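PDB 6SLN: RagA protein from Porphyromonas gingivalis, which belongs to the TonB-dependent receptor family of outer-membrane beta-barrels and probably takes up nutrients, likely peptides, across the outer membrane. Local coordinates for residues 247-251 against 252-256; 259-262 against 263-267. All blocks are in the same frame, centred on the assembly; numbering follows the deposited sequence.

Following the chain from the N terminus, both contacts lie in the long excursion between barrel strands 218-230 and 309-322. Contact 1 comes first and marks the end of helix 242-252, where the chain turns away at Gly253. Contact 2 follows and marks the start of helix 261-276. Both are local, and they stand in series, neither nested nor crossed. Their centres are 10 Å apart. Trp255 of contact 1 joins them by packing on Val264 and Met267 of contact 2, and Val250 also meets Val264. Through these contacts the end of the first helix meets the start of the second. The chain of another protein packs on Phe254, Trp255 and the Met267 end.

Contact 1. Residues 247-251 against 252-256; sequences DFQVK and AGFWG
Gln249 and Trp255 share a first torsion, with CG opposite the carbonyl carbon (chi1 -59° in both), and this brings the amide to the indole. The Gln249 chain then runs extended. Its OE1 lies at the indole edge, in the ring plane, and Gln249 OE1 takes a weak hydrogen bond from Trp255 NE1 at 3.3 Å. Amide and indole planes stand 86° apart. The amide is held at both ends, since OE1 also bonds Tyr400 OH and NE2 bonds Met886 O. Gln249 NE2 also lies alongside the Phe254 ring, 3.9 Å from Phe254 CD2, with the amide and ring planes only 18° apart. Val250 meets the indole at about a right angle, Val250 CG2 being 3.9 Å from Trp255 CD1. The backbone is bonded as well. Ala252 N donates to Phe248 O at 2.8 Å. Phe254 N reaches back to Gln249 O at 3.1 Å, and Gly253 N bonds Val250 O weakly. A water accepts from Trp255 N at 3.1 Å and lies within bonding distance of Val250 O and Gly256 O, though it may not serve every acceptor near it. Lys251 NZ and Asp247 OD2, one turn apart on the helix, form a salt bridge. Gly253 has positive phi, as a Schellman motif requires. This helix C-cap runs directly into a type I beta turn from Gly253 to Gly256.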
ATOM      1  N   ASP A 247     -25.582 -22.861  40.798  1.00 60.24           N
ATOM      2  CA  ASP A 247     -26.777 -22.907  41.633  1.00 63.91           C
ATOM      3  C   ASP A 247     -27.606 -21.652  41.449  1.00 58.78           C
ATOM      4  O   ASP A 247     -28.838 -21.716  41.357  1.00 61.88           O
ATOM      5  CB  ASP A 247     -26.400 -23.075  43.102  1.00 65.46           C
ATOM      6  CG  ASP A 247     -27.553 -23.572  43.934  1.00 64.51           C
ATOM      7  OD1 ASP A 247     -28.197 -24.568  43.520  1.00 59.83           O
ATOM      8  OD2 ASP A 247     -27.812 -22.960  44.996  1.00 63.78           O
ATOM      9  N   PHE A 248     -26.938 -20.502  41.382  1.00 55.24           N
ATOM     10  CA  PHE A 248     -27.620 -19.222  41.212  1.00 52.95           C
ATOM     11  C   PHE A 248     -28.461 -19.213  39.939  1.00 46.87           C
ATOM     12  O   PHE A 248     -29.664 -18.951  39.980  1.00 47.45           O
ATOM     13  CB  PHE A 248     -26.565 -18.115  41.214  1.00 52.89           C
ATOM     14  CG  PHE A 248     -27.087 -16.748  40.928  1.00 53.24           C
ATOM     15  CD1 PHE A 248     -27.983 -16.132  41.784  1.00 55.92           C
ATOM     16  CD2 PHE A 248     -26.643 -16.054  39.819  1.00 46.72           C
ATOM     17  CE1 PHE A 248     -28.442 -14.861  41.525  1.00 53.48           C
ATOM     18  CE2 PHE A 248     -27.100 -14.776  39.556  1.00 46.40           C
ATOM     19  CZ  PHE A 248     -27.999 -14.183  40.408  1.00 49.99           C
ATOM     20  N   GLN A 249     -27.857 -19.567  38.807  1.00 45.98           N
ATOM     21  CA  GLN A 249     -28.581 -19.553  37.542  1.00 45.61           C
ATOM     22  C   GLN A 249     -29.751 -20.526  37.549  1.00 46.53           C
ATOM     23  O   GLN A 249     -30.812 -20.229  36.997  1.00 53.39           O
ATOM     24  CB  GLN A 249     -27.631 -19.886  36.395  1.00 44.61           C
ATOM     25  CG  GLN A 249     -26.449 -18.936  36.249  1.00 43.64           C
ATOM     26  CD  GLN A 249     -25.413 -19.480  35.291  1.00 49.30           C
ATOM     27  OE1 GLN A 249     -24.940 -20.617  35.452  1.00 54.05           O
ATOM     28  NE2 GLN A 249     -25.077 -18.696  34.264  1.00 41.86           N
ATOM     29  N   VAL A 250     -29.578 -21.701  38.153  1.00 53.16           N
ATOM     30  CA  VAL A 250     -30.666 -22.673  38.134  1.00 48.06           C
ATOM     31  C   VAL A 250     -31.817 -22.183  38.986  1.00 49.06           C
ATOM     32  O   VAL A 250     -32.987 -22.358  38.628  1.00 56.82           O
ATOM     33  CB  VAL A 250     -30.182 -24.060  38.593  1.00 50.40           C
ATOM     34  CG1 VAL A 250     -31.326 -25.059  38.511  1.00 49.51           C
ATOM     35  CG2 VAL A 250     -29.052 -24.528  37.722  1.00 47.58           C
ATOM     36  N   LYS A 251     -31.509 -21.562  40.123  1.00 53.58           N
ATOM     37  CA  LYS A 251     -32.567 -21.042  40.983  1.00 58.70           C
ATOM     38  C   LYS A 251     -33.219 -19.802  40.385  1.00 49.98           C
ATOM     39  O   LYS A 251     -34.410 -19.565  40.599  1.00 50.79           O
ATOM     40  CB  LYS A 251     -32.014 -20.730  42.371  1.00 56.18           C
ATOM     41  CG  LYS A 251     -31.921 -21.918  43.264  1.00 51.68           C
ATOM     42  CD  LYS A 251     -31.195 -21.578  44.547  1.00 52.01           C
ATOM     43  CE  LYS A 251     -30.970 -22.819  45.388  1.00 52.87           C
ATOM     44  NZ  LYS A 251     -30.269 -22.468  46.651  1.00 61.52           N
ATOM     45  N   ALA A 252     -32.465 -19.019  39.617  1.00 51.20           N
ATOM     46  CA  ALA A 252     -32.998 -17.839  38.955  1.00 51.11           C
ATOM     47  C   ALA A 252     -33.865 -18.171  37.744  1.00 54.73           C
ATOM     48  O   ALA A 252     -34.549 -17.277  37.247  1.00 60.44           O
ATOM     49  CB  ALA A 252     -31.842 -16.920  38.544  1.00 47.27           C
ATOM     50  N   GLY A 253     -33.868 -19.415  37.258  1.00 48.46           N
ATOM     51  CA  GLY A 253     -34.672 -19.774  36.102  1.00 48.45           C
ATOM     52  C   GLY A 253     -33.974 -19.603  34.770  1.00 47.25           C
ATOM     53  O   GLY A 253     -34.589 -19.844  33.716  1.00 47.20           O
ATOM     54  N   PHE A 254     -32.701 -19.210  34.794  1.00 46.36           N
ATOM     55  CA  PHE A 254     -31.938 -18.975  33.579  1.00 45.21           C
ATOM     56  C   PHE A 254     -31.989 -20.154  32.629  1.00 58.14           C
ATOM     57  O   PHE A 254     -32.095 -19.974  31.412  1.00 73.11           O
ATOM     58  CB  PHE A 254     -30.493 -18.675  33.938  1.00 44.46           C
ATOM     59  CG  PHE A 254     -29.708 -18.167  32.801  1.00 52.71           C
ATOM     60  CD1 PHE A 254     -30.155 -17.061  32.087  1.00 46.74           C
ATOM     61  CD2 PHE A 254     -28.531 -18.793  32.418  1.00 55.61           C
ATOM     62  CE1 PHE A 254     -29.433 -16.574  31.033  1.00 41.90           C
ATOM     63  CE2 PHE A 254     -27.797 -18.304  31.336  1.00 60.24           C
ATOM     64  CZ  PHE A 254     -28.250 -17.191  30.642  1.00 45.33           C
ATOM     65  N   TRP A 255     -31.889 -21.364  33.159  1.00 45.71           N
ATOM     66  CA  TRP A 255     -31.803 -22.563  32.347  1.00 45.68           C
ATOM     67  C   TRP A 255     -33.165 -23.217  32.118  1.00 46.64           C
ATOM     68  O   TRP A 255     -33.225 -24.320  31.580  1.00 58.92           O
ATOM     69  CB  TRP A 255     -30.827 -23.548  32.999  1.00 45.76           C
ATOM     70  CG  TRP A 255     -29.418 -22.997  33.166  1.00 44.84           C
ATOM     71  CD1 TRP A 255     -28.785 -22.684  34.334  1.00 44.97           C
ATOM     72  CD2 TRP A 255     -28.488 -22.712  32.127  1.00 47.58           C
ATOM     73  NE1 TRP A 255     -27.522 -22.214  34.091  1.00 44.02           N
ATOM     74  CE2 TRP A 255     -27.311 -22.224  32.739  1.00 48.14           C
ATOM     75  CE3 TRP A 255     -28.534 -22.809  30.735  1.00 47.55           C
ATOM     76  CZ2 TRP A 255     -26.193 -21.836  32.004  1.00 49.78           C
ATOM     77  CZ3 TRP A 255     -27.426 -22.420  30.006  1.00 43.91           C
ATOM     78  CH2 TRP A 255     -26.271 -21.939  30.644  1.00 43.97           C
ATOM     79  N   GLY A 256     -34.252 -22.562  32.484  1.00 50.08           N
ATOM     80  CA  GLY A 256     -35.582 -23.092  32.279  1.00 48.26           C
ATOM     81  C   GLY A 256     -36.315 -23.249  33.595  1.00 52.36           C
ATOM     82  O   GLY A 256     -35.790 -22.974  34.673  1.00 52.36           O
TER
HETATM   83  O   HOH W   1     -33.051 -22.460  35.777  1.00 29.32           O

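Contact 2. Residues 259-262 against 263-267; sequences QTVQ and KVKDM
Gln259 meets Val264 and Lys263 before the helix has begun. Gln259 CG lies against Val264 CG2 at 3.4 Å, the two side chains crossing at about a right angle. A bend at chi2 (68°) then swings the amide across Lys263, and Gln259 OE1 comes 3.3 Å from Lys263 CB. The other end of the amide is fixed by the preceding loop, because Gln259 NE2 bonds Trp255 O. Thr260 is next, and its hydroxyl caps the start of the helix. Thr260 OG1 sits between the backbone N and the carbonyl carbon (chi1 76°) and accepts from Lys263 N at 3.2 Å in a nearly straight bond. This is an N-cap: a side-chain oxygen serves a first-turn N-H that has no helical carbonyl before it. The carbonyl of the same residue begins the regular pattern, Val264 N donating to Thr260 O at 3.3 Å. Val261 follows with its carbonyl bonded to Lys265 N. The extended Lys265 chain passes by that carbonyl, and Lys265 CE lies 4.0 Å from Val261 CG1. Val261 also packs on Leu246 and Asp247 of helix 242-252. Gln262 closes the segment. Asp266 N donates to Gln262 O at 2.8 Å. The Gln262 side chain bends at chi2 and reaches forward to Asp266, setting amide and carboxylate planes 19° apart, and Gln262 NE2 makes a weak, bent hydrogen bond of 3.2 Å to Asp266 OD1 on the exposed side of the helix.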
ATOM      1  N   GLN A 259     -35.884 -26.999  36.537  1.00 73.89           N
ATOM      2  CA  GLN A 259     -34.519 -27.386  36.246  1.00 71.71           C
ATOM      3  C   GLN A 259     -33.833 -27.841  37.529  1.00 72.51           C
ATOM      4  O   GLN A 259     -34.180 -27.403  38.629  1.00 76.37           O
ATOM      5  CB  GLN A 259     -33.762 -26.217  35.611  1.00 66.67           C
ATOM      6  CG  GLN A 259     -32.562 -26.633  34.823  1.00 67.01           C
ATOM      7  CD  GLN A 259     -32.913 -27.403  33.562  1.00 70.02           C
ATOM      8  OE1 GLN A 259     -33.028 -28.630  33.590  1.00 74.04           O
ATOM      9  NE2 GLN A 259     -33.043 -26.693  32.440  1.00 57.89           N
ATOM     10  N   THR A 260     -32.882 -28.756  37.384  1.00 72.73           N
ATOM     11  CA  THR A 260     -31.999 -29.150  38.470  1.00 65.35           C
ATOM     12  C   THR A 260     -30.560 -28.870  38.059  1.00 50.34           C
ATOM     13  O   THR A 260     -30.272 -28.559  36.906  1.00 61.26           O
ATOM     14  CB  THR A 260     -32.164 -30.632  38.830  1.00 62.57           C
ATOM     15  OG1 THR A 260     -31.518 -31.434  37.832  1.00 58.75           O
ATOM     16  CG2 THR A 260     -33.634 -31.007  38.931  1.00 53.67           C
ATOM     17  N   VAL A 261     -29.651 -28.995  39.022  1.00 50.42           N
ATOM     18  CA  VAL A 261     -28.237 -28.751  38.761  1.00 49.40           C
ATOM     19  C   VAL A 261     -27.640 -29.867  37.897  1.00 59.29           C
ATOM     20  O   VAL A 261     -26.821 -29.605  36.998  1.00 53.92           O
ATOM     21  CB  VAL A 261     -27.489 -28.569  40.095  1.00 49.72           C
ATOM     22  CG1 VAL A 261     -25.999 -28.616  39.911  1.00 48.89           C
ATOM     23  CG2 VAL A 261     -27.867 -27.254  40.707  1.00 49.75           C
ATOM     24  N   GLN A 262     -28.055 -31.123  38.128  1.00 52.52           N
ATOM     25  CA  GLN A 262     -27.544 -32.203  37.290  1.00 49.75           C
ATOM     26  C   GLN A 262     -27.984 -32.039  35.839  1.00 50.95           C
ATOM     27  O   GLN A 262     -27.187 -32.250  34.915  1.00 52.23           O
ATOM     28  CB  GLN A 262     -27.990 -33.566  37.817  1.00 54.38           C
ATOM     29  CG  GLN A 262     -27.340 -34.751  37.056  1.00 50.78           C
ATOM     30  CD  GLN A 262     -25.813 -34.788  37.198  1.00 56.52           C
ATOM     31  OE1 GLN A 262     -25.283 -35.231  38.223  1.00 61.97           O
ATOM     32  NE2 GLN A 262     -25.102 -34.322  36.164  1.00 48.95           N
ATOM     33  N   LYS A 263     -29.247 -31.675  35.613  1.00 49.53           N
ATOM     34  CA  LYS A 263     -29.732 -31.554  34.244  1.00 53.16           C
ATOM     35  C   LYS A 263     -28.980 -30.467  33.481  1.00 47.75           C
ATOM     36  O   LYS A 263     -28.675 -30.632  32.299  1.00 48.64           O
ATOM     37  CB  LYS A 263     -31.234 -31.283  34.243  1.00 49.82           C
ATOM     38  CG  LYS A 263     -32.052 -32.501  34.585  1.00 51.07           C
ATOM     39  CD  LYS A 263     -33.549 -32.233  34.503  1.00 59.68           C
ATOM     40  CE  LYS A 263     -34.327 -33.543  34.623  1.00 64.80           C
ATOM     41  NZ  LYS A 263     -35.467 -33.637  33.675  1.00 71.04           N
ATOM     42  N   VAL A 264     -28.654 -29.355  34.143  1.00 47.40           N
ATOM     43  CA  VAL A 264     -27.884 -28.313  33.476  1.00 49.18           C
ATOM     44  C   VAL A 264     -26.485 -28.818  33.153  1.00 45.53           C
ATOM     45  O   VAL A 264     -25.954 -28.563  32.063  1.00 44.64           O
ATOM     46  CB  VAL A 264     -27.862 -27.038  34.339  1.00 46.10           C
ATOM     47  CG1 VAL A 264     -26.855 -26.037  33.833  1.00 44.92           C
ATOM     48  CG2 VAL A 264     -29.213 -26.436  34.330  1.00 46.58           C
ATOM     49  N   LYS A 265     -25.877 -29.574  34.079  1.00 52.64           N
ATOM     50  CA  LYS A 265     -24.554 -30.139  33.817  1.00 45.50           C
ATOM     51  C   LYS A 265     -24.596 -31.113  32.651  1.00 45.39           C
ATOM     52  O   LYS A 265     -23.720 -31.078  31.777  1.00 51.94           O
ATOM     53  CB  LYS A 265     -24.006 -30.833  35.059  1.00 46.19           C
ATOM     54  CG  LYS A 265     -23.767 -29.936  36.245  1.00 55.93           C
ATOM     55  CD  LYS A 265     -23.495 -30.749  37.473  1.00 47.23           C
ATOM     56  CE  LYS A 265     -22.598 -30.030  38.447  1.00 47.09           C
ATOM     57  NZ  LYS A 265     -22.643 -30.754  39.755  1.00 62.91           N
ATOM     58  N   ASP A 266     -25.610 -31.982  32.612  1.00 46.26           N
ATOM     59  CA  ASP A 266     -25.750 -32.884  31.475  1.00 48.06           C
ATOM     60  C   ASP A 266     -25.809 -32.089  30.178  1.00 54.60           C
ATOM     61  O   ASP A 266     -25.061 -32.362  29.232  1.00 57.37           O
ATOM     62  CB  ASP A 266     -26.989 -33.766  31.636  1.00 52.58           C
ATOM     63  CG  ASP A 266     -26.843 -34.791  32.756  1.00 60.56           C
ATOM     64  OD1 ASP A 266     -25.700 -35.162  33.096  1.00 63.97           O
ATOM     65  OD2 ASP A 266     -27.873 -35.233  33.307  1.00 67.32           O
ATOM     66  N   MET A 267     -26.640 -31.044  30.147  1.00 53.65           N
ATOM     67  CA  MET A 267     -26.836 -30.290  28.913  1.00 46.73           C
ATOM     68  C   MET A 267     -25.562 -29.562  28.491  1.00 48.07           C
ATOM     69  O   MET A 267     -25.179 -29.604  27.309  1.00 42.67           O
ATOM     70  CB  MET A 267     -28.005 -29.323  29.087  1.00 49.07           C
ATOM     71  CG  MET A 267     -28.192 -28.363  27.923  1.00 59.78           C
ATOM     72  SD  MET A 267     -29.412 -27.081  28.281  1.00 64.47           S
ATOM     73  CE  MET A 267     -28.474 -25.990  29.346  1.00 63.38           C
TER